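Local atomic coordinates of MarR Like Protein, TVG0766549 (Thermoplasma volcanium, PDB entry 3LFK), a protein that is of unknown function; once reported as a mechanosensitive channel, it has the winged helix-turn-helix fold of MarR-like regulators and may likewise act in transcription. Residues E9-V14 and M74-A79; F19-I24 and G96-Q101; V39-F44 and S68-L73. One frame throughout, in Å; residues are numbered along the deposited sequence.

Contact 1 (E9-V14 and M74-A79)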
loop_
_atom_site.group_PDB
_atom_site.type_symbol
_atom_site.label_atom_id
_atom_site.label_comp_id
_atom_site.label_asym_id
_atom_site.label_seq_id
_atom_site.Cartn_x
_atom_site.Cartn_y
_atom_site.Cartn_z
ATOM N N GLU A 9 -0.071 -8.254 -12.717
ATOM C CA GLU A 9 -1.519 -8.233 -12.842
ATOM C C GLU A 9 -2.191 -7.286 -11.851
ATOM O O GLU A 9 -1.713 -7.117 -10.720
ATOM C CB GLU A 9 -2.062 -9.661 -12.647
ATOM C CG GLU A 9 -3.562 -9.783 -12.844
ATOM C CD GLU A 9 -4.068 -11.225 -12.769
ATOM O OE1 GLU A 9 -3.879 -11.887 -11.718
ATOM O OE2 GLU A 9 -4.665 -11.695 -13.768
ATOM N N SER A 10 -3.278 -6.639 -12.266
ATOM C CA SER A 10 -4.017 -5.760 -11.372
ATOM C C SER A 10 -4.605 -6.551 -10.217
ATOM O O SER A 10 -5.006 -7.704 -10.401
ATOM C CB SER A 10 -5.174 -5.097 -12.110
ATOM O OG SER A 10 -5.992 -4.377 -11.239
ATOM N N LYS A 11 -4.634 -5.957 -9.027
ATOM C CA LYS A 11 -5.263 -6.617 -7.890
ATOM C C LYS A 11 -6.601 -5.957 -7.620
ATOM O O LYS A 11 -7.297 -6.309 -6.659
ATOM C CB LYS A 11 -4.409 -6.517 -6.623
ATOM C CG LYS A 11 -3.080 -7.238 -6.731
ATOM C CD LYS A 11 -2.413 -7.300 -5.349
ATOM C CE LYS A 11 -1.055 -7.986 -5.470
ATOM N NZ LYS A 11 -1.167 -9.358 -6.082
ATOM N N VAL A 12 -6.982 -4.991 -8.457
ATOM C CA VAL A 12 -8.247 -4.322 -8.238
ATOM C C VAL A 12 -9.319 -4.954 -9.150
ATOM O O VAL A 12 -9.312 -4.766 -10.374
ATOM C CB VAL A 12 -8.142 -2.813 -8.514
ATOM C CG1 VAL A 12 -9.507 -2.163 -8.350
ATOM C CG2 VAL A 12 -7.151 -2.173 -7.538
ATOM N N LEU A 13 -10.220 -5.717 -8.539
ATOM C CA LEU A 13 -11.294 -6.404 -9.259
ATOM C C LEU A 13 -12.454 -5.461 -9.488
ATOM O O LEU A 13 -13.009 -5.395 -10.592
ATOM C CB LEU A 13 -11.768 -7.610 -8.455
ATOM C CG LEU A 13 -10.828 -8.815 -8.530
ATOM C CD1 LEU A 13 -11.221 -9.861 -7.490
ATOM C CD2 LEU A 13 -10.872 -9.397 -9.938
ATOM N N VAL A 14 -12.815 -4.748 -8.439
ATOM C CA VAL A 14 -13.883 -3.761 -8.495
ATOM C C VAL A 14 -13.450 -2.565 -7.662
ATOM O O VAL A 14 -13.146 -2.696 -6.473
ATOM C CB VAL A 14 -15.210 -4.293 -7.900
ATOM C CG1 VAL A 14 -16.318 -3.264 -8.127
ATOM C CG2 VAL A 14 -15.583 -5.621 -8.533
ATOM N N MET A 74 1.956 0.186 -8.675
ATOM C CA MET A 74 1.185 0.849 -9.731
ATOM C C MET A 74 0.468 -0.181 -10.605
ATOM O O MET A 74 -0.718 0.012 -10.934
ATOM C CB MET A 74 2.109 1.737 -10.557
ATOM C CG MET A 74 2.652 2.859 -9.712
ATOM S SD MET A 74 3.914 3.848 -10.662
ATOM C CE MET A 74 4.900 2.782 -11.207
ATOM N N ASP A 75 1.171 -1.244 -10.974
ATOM C CA ASP A 75 0.584 -2.299 -11.792
ATOM C C ASP A 75 -0.593 -2.948 -11.029
ATOM O O ASP A 75 -1.585 -3.318 -11.626
ATOM C CB ASP A 75 1.603 -3.386 -12.099
ATOM C CG ASP A 75 2.698 -2.932 -13.044
ATOM O OD1 ASP A 75 2.614 -1.821 -13.617
ATOM O OD2 ASP A 75 3.663 -3.710 -13.192
ATOM N N TYR A 76 -0.487 -3.059 -9.701
ATOM C CA TYR A 76 -1.581 -3.667 -8.924
ATOM C C TYR A 76 -2.816 -2.784 -8.848
ATOM O O TYR A 76 -3.896 -3.248 -8.487
ATOM C CB TYR A 76 -1.161 -3.920 -7.457
ATOM C CG TYR A 76 -0.007 -4.851 -7.250
ATOM C CD1 TYR A 76 0.299 -5.855 -8.140
ATOM C CD2 TYR A 76 0.779 -4.729 -6.096
ATOM C CE1 TYR A 76 1.350 -6.728 -7.914
ATOM C CE2 TYR A 76 1.825 -5.589 -5.846
ATOM C CZ TYR A 76 2.121 -6.589 -6.747
ATOM O OH TYR A 76 3.158 -7.453 -6.503
ATOM N N GLY A 77 -2.650 -1.496 -9.129
ATOM C CA GLY A 77 -3.742 -0.551 -9.055
ATOM C C GLY A 77 -3.808 0.195 -7.726
ATOM O O GLY A 77 -4.805 0.832 -7.402
ATOM N N PHE A 78 -2.710 0.156 -6.973
ATOM C CA PHE A 78 -2.684 0.791 -5.645
ATOM C C PHE A 78 -2.051 2.170 -5.567
ATOM O O PHE A 78 -2.223 2.891 -4.565
ATOM C CB PHE A 78 -1.963 -0.107 -4.624
ATOM C CG PHE A 78 -2.608 -1.462 -4.403
ATOM C CD1 PHE A 78 -3.950 -1.699 -4.730
ATOM C CD2 PHE A 78 -1.863 -2.509 -3.853
ATOM C CE1 PHE A 78 -4.517 -2.968 -4.502
ATOM C CE2 PHE A 78 -2.417 -3.766 -3.625
ATOM C CZ PHE A 78 -3.765 -4.005 -3.952
ATOM N N ALA A 79 -1.334 2.555 -6.616
ATOM C CA ALA A 79 -0.691 3.852 -6.624
ATOM C C ALA A 79 -0.560 4.347 -8.045
ATOM O O ALA A 79 -0.659 3.581 -9.019
ATOM C CB ALA A 79 0.707 3.715 -5.995
HETATM O O HOH W 1 1.470 -10.303 -6.318
#

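Contact 2 (F19-I24 and G96-Q101)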
loop_
_atom_site.group_PDB
_atom_site.type_symbol
_atom_site.label_atom_id
_atom_site.label_comp_id
_atom_site.label_asym_id
_atom_site.label_seq_id
_atom_site.Cartn_x
_atom_site.Cartn_y
_atom_site.Cartn_z
ATOM N N PHE A 19 -21.881 2.601 -3.440
ATOM C CA PHE A 19 -22.700 1.425 -3.152
ATOM C C PHE A 19 -21.938 0.096 -3.059
ATOM O O PHE A 19 -22.542 -0.982 -3.076
ATOM C CB PHE A 19 -23.845 1.322 -4.170
ATOM C CG PHE A 19 -23.510 1.881 -5.527
ATOM C CD1 PHE A 19 -22.675 1.185 -6.396
ATOM C CD2 PHE A 19 -24.012 3.122 -5.925
ATOM C CE1 PHE A 19 -22.341 1.717 -7.644
ATOM C CE2 PHE A 19 -23.682 3.661 -7.171
ATOM C CZ PHE A 19 -22.844 2.957 -8.031
ATOM N N ASN A 20 -20.615 0.167 -2.960
ATOM C CA ASN A 20 -19.813 -1.043 -2.830
ATOM C C ASN A 20 -18.388 -0.778 -2.375
ATOM O O ASN A 20 -17.752 0.188 -2.794
ATOM C CB ASN A 20 -19.776 -1.841 -4.143
ATOM C CG ASN A 20 -18.902 -1.202 -5.211
ATOM O OD1 ASN A 20 -19.371 -0.382 -6.001
ATOM N ND2 ASN A 20 -17.623 -1.577 -5.242
ATOM N N LYS A 21 -17.906 -1.656 -1.503
ATOM C CA LYS A 21 -16.544 -1.608 -0.981
ATOM C C LYS A 21 -15.669 -2.164 -2.115
ATOM O O LYS A 21 -16.168 -2.899 -2.976
ATOM C CB LYS A 21 -16.462 -2.520 0.246
ATOM C CG LYS A 21 -15.251 -2.310 1.120
ATOM C CD LYS A 21 -15.276 -0.939 1.780
ATOM C CE LYS A 21 -16.481 -0.780 2.692
ATOM N NZ LYS A 21 -16.521 0.573 3.313
ATOM N N PRO A 22 -14.372 -1.818 -2.164
ATOM C CA PRO A 22 -13.584 -2.383 -3.266
ATOM C C PRO A 22 -13.386 -3.883 -3.094
ATOM O O PRO A 22 -13.437 -4.390 -1.985
ATOM C CB PRO A 22 -12.253 -1.624 -3.173
ATOM C CG PRO A 22 -12.170 -1.256 -1.743
ATOM C CD PRO A 22 -13.577 -0.846 -1.396
ATOM N N VAL A 23 -13.216 -4.593 -4.199
ATOM C CA VAL A 23 -12.951 -6.018 -4.123
ATOM C C VAL A 23 -11.531 -6.128 -4.641
ATOM O O VAL A 23 -11.232 -5.684 -5.754
ATOM C CB VAL A 23 -13.905 -6.825 -5.002
ATOM C CG1 VAL A 23 -13.554 -8.310 -4.912
ATOM C CG2 VAL A 23 -15.323 -6.598 -4.532
ATOM N N ILE A 24 -10.673 -6.711 -3.806
ATOM C CA ILE A 24 -9.245 -6.860 -4.082
ATOM C C ILE A 24 -8.920 -8.347 -4.255
ATOM O O ILE A 24 -9.438 -9.185 -3.507
ATOM C CB ILE A 24 -8.440 -6.316 -2.881
ATOM C CG1 ILE A 24 -8.925 -4.901 -2.500
ATOM C CG2 ILE A 24 -6.916 -6.306 -3.227
ATOM C CD1 ILE A 24 -8.740 -3.862 -3.615
ATOM N N GLY A 96 -5.608 1.642 -3.092
ATOM C CA GLY A 96 -4.366 1.504 -2.353
ATOM C C GLY A 96 -4.560 1.991 -0.918
ATOM O O GLY A 96 -4.007 1.394 0.009
ATOM N N GLU A 97 -5.325 3.062 -0.733
ATOM C CA GLU A 97 -5.602 3.576 0.612
ATOM C C GLU A 97 -6.383 2.518 1.384
ATOM O O GLU A 97 -6.084 2.231 2.549
ATOM C CB GLU A 97 -6.406 4.879 0.523
ATOM C CG GLU A 97 -5.642 5.948 -0.243
ATOM C CD GLU A 97 -5.691 7.303 0.398
ATOM O OE1 GLU A 97 -6.811 7.789 0.669
ATOM O OE2 GLU A 97 -4.606 7.884 0.619
ATOM N N PHE A 98 -7.368 1.916 0.723
ATOM C CA PHE A 98 -8.181 0.870 1.343
ATOM C C PHE A 98 -7.320 -0.300 1.850
ATOM O O PHE A 98 -7.448 -0.757 2.992
ATOM C CB PHE A 98 -9.207 0.336 0.322
ATOM C CG PHE A 98 -10.071 -0.776 0.852
ATOM C CD1 PHE A 98 -11.185 -0.493 1.631
ATOM C CD2 PHE A 98 -9.742 -2.104 0.608
ATOM C CE1 PHE A 98 -11.953 -1.532 2.157
ATOM C CE2 PHE A 98 -10.502 -3.143 1.131
ATOM C CZ PHE A 98 -11.610 -2.854 1.906
ATOM N N VAL A 99 -6.441 -0.792 0.979
ATOM C CA VAL A 99 -5.613 -1.929 1.321
ATOM C C VAL A 99 -4.614 -1.555 2.405
ATOM O O VAL A 99 -4.383 -2.333 3.330
ATOM C CB VAL A 99 -4.909 -2.445 0.041
ATOM C CG1 VAL A 99 -3.829 -3.432 0.388
ATOM C CG2 VAL A 99 -5.960 -3.107 -0.868
ATOM N N ALA A 100 -4.026 -0.370 2.286
ATOM C CA ALA A 100 -3.034 0.094 3.263
ATOM C C ALA A 100 -3.693 0.210 4.630
ATOM O O ALA A 100 -3.114 -0.208 5.629
ATOM C CB ALA A 100 -2.464 1.458 2.828
ATOM N N GLN A 101 -4.899 0.757 4.669
ATOM C CA GLN A 101 -5.599 0.906 5.949
ATOM C C GLN A 101 -5.987 -0.460 6.545
ATOM O O GLN A 101 -5.874 -0.670 7.760
ATOM C CB GLN A 101 -6.840 1.773 5.771
ATOM C CG GLN A 101 -7.399 2.343 7.104
ATOM C CD GLN A 101 -6.400 3.223 7.857
ATOM O OE1 GLN A 101 -5.282 3.465 7.395
ATOM N NE2 GLN A 101 -6.806 3.708 9.028
#

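Contact 3 (V39-F44 and S68-L73)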
loop_
_atom_site.group_PDB
_atom_site.type_symbol
_atom_site.label_atom_id
_atom_site.label_comp_id
_atom_site.label_asym_id
_atom_site.label_seq_id
_atom_site.Cartn_x
_atom_site.Cartn_y
_atom_site.Cartn_z
ATOM N N VAL A 39 4.593 -4.229 0.752
ATOM C CA VAL A 39 3.773 -3.833 1.879
ATOM C C VAL A 39 4.463 -2.668 2.584
ATOM O O VAL A 39 3.834 -1.665 2.897
ATOM C CB VAL A 39 3.594 -5.004 2.859
ATOM C CG1 VAL A 39 2.808 -4.536 4.084
ATOM C CG2 VAL A 39 2.813 -6.143 2.196
ATOM N N SER A 40 5.762 -2.799 2.829
ATOM C CA SER A 40 6.502 -1.703 3.464
ATOM C C SER A 40 6.343 -0.382 2.697
ATOM O O SER A 40 6.076 0.681 3.285
ATOM C CB SER A 40 7.987 -2.080 3.536
ATOM O OG SER A 40 8.153 -3.161 4.430
ATOM N N LEU A 41 6.491 -0.427 1.370
ATOM C CA LEU A 41 6.354 0.788 0.599
ATOM C C LEU A 41 4.921 1.347 0.638
ATOM O O LEU A 41 4.720 2.539 0.729
ATOM C CB LEU A 41 6.775 0.557 -0.855
ATOM C CG LEU A 41 6.646 1.838 -1.689
ATOM C CD1 LEU A 41 7.517 2.982 -1.127
ATOM C CD2 LEU A 41 7.059 1.531 -3.123
ATOM N N LEU A 42 3.929 0.470 0.528
ATOM C CA LEU A 42 2.540 0.913 0.574
ATOM C C LEU A 42 2.239 1.639 1.894
ATOM O O LEU A 42 1.571 2.673 1.906
ATOM C CB LEU A 42 1.612 -0.306 0.400
ATOM C CG LEU A 42 0.116 -0.001 0.331
ATOM C CD1 LEU A 42 -0.196 0.667 -0.981
ATOM C CD2 LEU A 42 -0.682 -1.305 0.460
ATOM N N LEU A 43 2.718 1.075 3.001
ATOM C CA LEU A 43 2.483 1.687 4.307
ATOM C C LEU A 43 3.287 2.982 4.440
ATOM O O LEU A 43 2.847 3.923 5.103
ATOM C CB LEU A 43 2.850 0.705 5.440
ATOM C CG LEU A 43 1.988 -0.558 5.478
ATOM C CD1 LEU A 43 2.359 -1.405 6.693
ATOM C CD2 LEU A 43 0.531 -0.190 5.513
ATOM N N PHE A 44 4.450 3.039 3.809
ATOM C CA PHE A 44 5.247 4.263 3.858
ATOM C C PHE A 44 4.426 5.363 3.169
ATOM O O PHE A 44 4.302 6.477 3.665
ATOM C CB PHE A 44 6.579 4.042 3.139
ATOM C CG PHE A 44 7.403 5.291 2.973
ATOM C CD1 PHE A 44 8.290 5.697 3.967
ATOM C CD2 PHE A 44 7.288 6.063 1.819
ATOM C CE1 PHE A 44 9.048 6.859 3.803
ATOM C CE2 PHE A 44 8.041 7.221 1.644
ATOM C CZ PHE A 44 8.922 7.621 2.642
ATOM N N SER A 68 11.337 -0.137 -8.645
ATOM C CA SER A 68 10.782 -1.421 -9.064
ATOM C C SER A 68 9.618 -1.796 -8.152
ATOM O O SER A 68 8.586 -2.305 -8.614
ATOM C CB SER A 68 11.843 -2.524 -8.983
ATOM O OG SER A 68 11.288 -3.788 -9.315
ATOM N N VAL A 69 9.794 -1.568 -6.854
ATOM C CA VAL A 69 8.729 -1.890 -5.901
ATOM C C VAL A 69 7.494 -1.018 -6.205
ATOM O O VAL A 69 6.351 -1.509 -6.240
ATOM C CB VAL A 69 9.185 -1.643 -4.442
ATOM C CG1 VAL A 69 8.089 -2.094 -3.475
ATOM C CG2 VAL A 69 10.452 -2.440 -4.137
ATOM N N LEU A 70 7.730 0.266 -6.435
ATOM C CA LEU A 70 6.641 1.200 -6.746
ATOM C C LEU A 70 5.917 0.783 -8.033
ATOM O O LEU A 70 4.689 0.843 -8.077
ATOM C CB LEU A 70 7.193 2.623 -6.903
ATOM C CG LEU A 70 6.161 3.702 -7.274
ATOM C CD1 LEU A 70 5.016 3.763 -6.253
ATOM C CD2 LEU A 70 6.876 5.063 -7.358
ATOM N N LYS A 71 6.661 0.383 -9.068
ATOM C CA LYS A 71 6.018 -0.025 -10.314
ATOM C C LYS A 71 5.081 -1.193 -10.075
ATOM O O LYS A 71 4.046 -1.276 -10.703
ATOM C CB LYS A 71 7.035 -0.382 -11.392
ATOM C CG LYS A 71 7.667 0.863 -11.998
ATOM C CD LYS A 71 8.680 0.480 -13.083
ATOM C CE LYS A 71 9.904 1.359 -13.025
ATOM N NZ LYS A 71 10.918 0.943 -14.034
ATOM N N ASN A 72 5.449 -2.106 -9.179
ATOM C CA ASN A 72 4.519 -3.199 -8.872
ATOM C C ASN A 72 3.238 -2.644 -8.225
ATOM O O ASN A 72 2.133 -3.056 -8.575
ATOM C CB ASN A 72 5.186 -4.234 -7.948
ATOM C CG ASN A 72 6.067 -5.179 -8.718
ATOM O OD1 ASN A 72 5.626 -5.767 -9.705
ATOM N ND2 ASN A 72 7.306 -5.341 -8.285
ATOM N N LEU A 73 3.368 -1.710 -7.282
ATOM C CA LEU A 73 2.181 -1.135 -6.650
ATOM C C LEU A 73 1.321 -0.428 -7.673
ATOM O O LEU A 73 0.096 -0.432 -7.543
ATOM C CB LEU A 73 2.556 -0.160 -5.530
ATOM C CG LEU A 73 3.306 -0.803 -4.367
ATOM C CD1 LEU A 73 3.563 0.283 -3.343
ATOM C CD2 LEU A 73 2.514 -1.932 -3.734
#

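Contact 1 (E9-V14 and M74-A79)
Ser10 and Tyr76 bring the two backbones close together, their CA atoms 4.0 Å apart, where the N-terminal arm runs past the C-terminal end of helix 66-76. One hydrogen bond joins the main chains across the contact: Lys11 N donates to Tyr76 O at 2.9 Å. The helix stops here in a Schellman motif, with Gly77 at positive phi, its N bonded back to Met74 O and Phe78 N reaching back to Leu73 O. On the arm, Ser10 OG accepts from Val12 N at 3.0 Å, an ST turn.

Lys11 carries most of the side-chain contact. It runs alongside Tyr76, pointing the same way, and Lys11 CE sits almost exactly over the centre of the Tyr76 ring, 3.5 Å from the centroid, as a CH-pi contact. The chain then bends at its last torsion (chi4 -56°), which keeps Lys11 NZ over the same face, 4.4 Å from the Tyr76 centroid, in a cation-pi arrangement. A water accepts from Lys11 NZ at 2.8 Å and reaches Tyr76 OH by a weak bond; that hydroxyl also bonds Glu38. Glu9 O approaches the ring edge near its plane. Beyond Tyr76, Phe78 takes Lys11 CB and Val12 CG2 obliquely, with Lys11 CB 3.7 Å from Phe78 CZ.

Strand 23-24 flanks the arm as the partner of strand 12-14, while helix 94-116 meets Val12 through Glu95 and Phe78 through Val99.

Contact 2 (F19-I24 and G96-Q101)
Phe98 loses more surface than any other residue here, to Pro22, Lys21 and Ile24. Pro22 comes at its ring corner first: Pro22 CG stands over the centre of one face of the Phe98 ring, 3.4 Å from the centroid and 15° off the normal, the rest of the proline ring rising away from it. This is a CH-pi contact in which the two side chains come from opposite directions. The phenyl ring is carried out from helix 94-116 with CG anti to the backbone N (chi1 178°), and that brings its face up to the loop. Lys21 adds to the same ring by a different route: its aliphatic chain folds at the second and third torsions and crosses Phe98 at about a right angle, with Lys21 CD 3.4 Å from Phe98 CE1. Only the methylene part of the lysine does the touching.

The segment 96-101 belongs to the long helix that follows the wing, the hairpin of strands 79-84 and 87-92, in this winged helix-turn-helix fold. The contact lays the N-terminal hairpin of strands 12-14 and 23-24 against the early turns of that helix, near the surface.

Ile24, on strand 23-24, works one residue further along the helix. Ile24 CG1 meets Val99 CG2 at 3.8 Å, the two side chains crossing obliquely, and it stays 4.3 Å from Phe98 CD2, beside the ring at a slant. All three Ile24 carbons beyond CB come within reach of the one methyl, Val99 CG2. Tyr32 packs on both Ile24 and Val99, and Leu42 of helix 36-47 reaches Val99 too. No hydrogen bond crosses the contact; the polar grip is on the loop itself, where Asn20 ND2 donates to Lys21 O at 3.0 Å from above the carbonyl plane and also bonds Lys15 O.

Contact 3 (V39-F44 and S68-L73)
Leu41 of helix 36-47 reaches across to Val69, Leu70 and Leu73 of helix 66-76, and all the contact between these segments is apolar. The helices cross steeply, at -78°, with their axes 9.8 Å apart at closest approach. At that angle they meet over a short patch and not along a shared length, so a few branched side chains do all the work.

Among the methyl contacts, Leu41 CD2 is the leading atom. Its CG lies anti to the backbone N (chi1 180°), and the second torsion then makes CD2 the far-reaching branch of the fork, aimed at the facing helix. Leu41 CD2 comes to rest 3.8 Å from Val69 CG1 and 3.7 Å from Leu73 CD1, with Leu70 CB at 3.9 Å. Leu73 answers from the other helix with its own extended branch: chi2 near 180° sends Leu73 CD1 straight out, so that it crosses Leu41 obliquely and also lies 3.8 Å from Leu41 CG. Leu42 adds its CB, 4.3 Å from the same Leu73 CD1; its outer end turns to helix 94-116.

Side chain against backbone is the second kind of contact. Leu41 CD2 presses on the main chain of helix 66-76, 3.6 Å from Leu70 N, and Leu73 CD1 in turn lies 3.9 Å from Leu42 N.

Ile57 of helix 54-60 also touches Leu41, and Leu54 touches Leu70, which brings in the third helix of the bundle. This is the three-helix core of a winged helix-turn-helix domain. By its place after helix 54-60, helix 66-76 probably corresponds to the recognition helix of MarR-like regulators, although DNA binding by this protein is only inferred.

Overall arrangement
Helix 66-76 ties contact 1 to contact 3, whose centres are about 12 Å apart: its middle turns pack in the core, and its last turn takes the N-terminal arm. The bond from Phe78 N to Leu73 O, 2.9 Å, spans the two. Contacts 1 and 2, centres about 11 Å apart, share the hairpin of strands 12-14 and 23-24, joined by probable hydrogen bonds such as Leu13 N to Val23 O. Contact 2 lies about 16 Å from contact 3, and Leu43 CD2 packs against Ala100 O between them. Contact 3 is the buried one, about 6 Å from the centre of the chain; contacts 1 and 2 lie further out, where the N-terminal arm and hairpin meet the end of helix 66-76 and the early turns of helix 94-116.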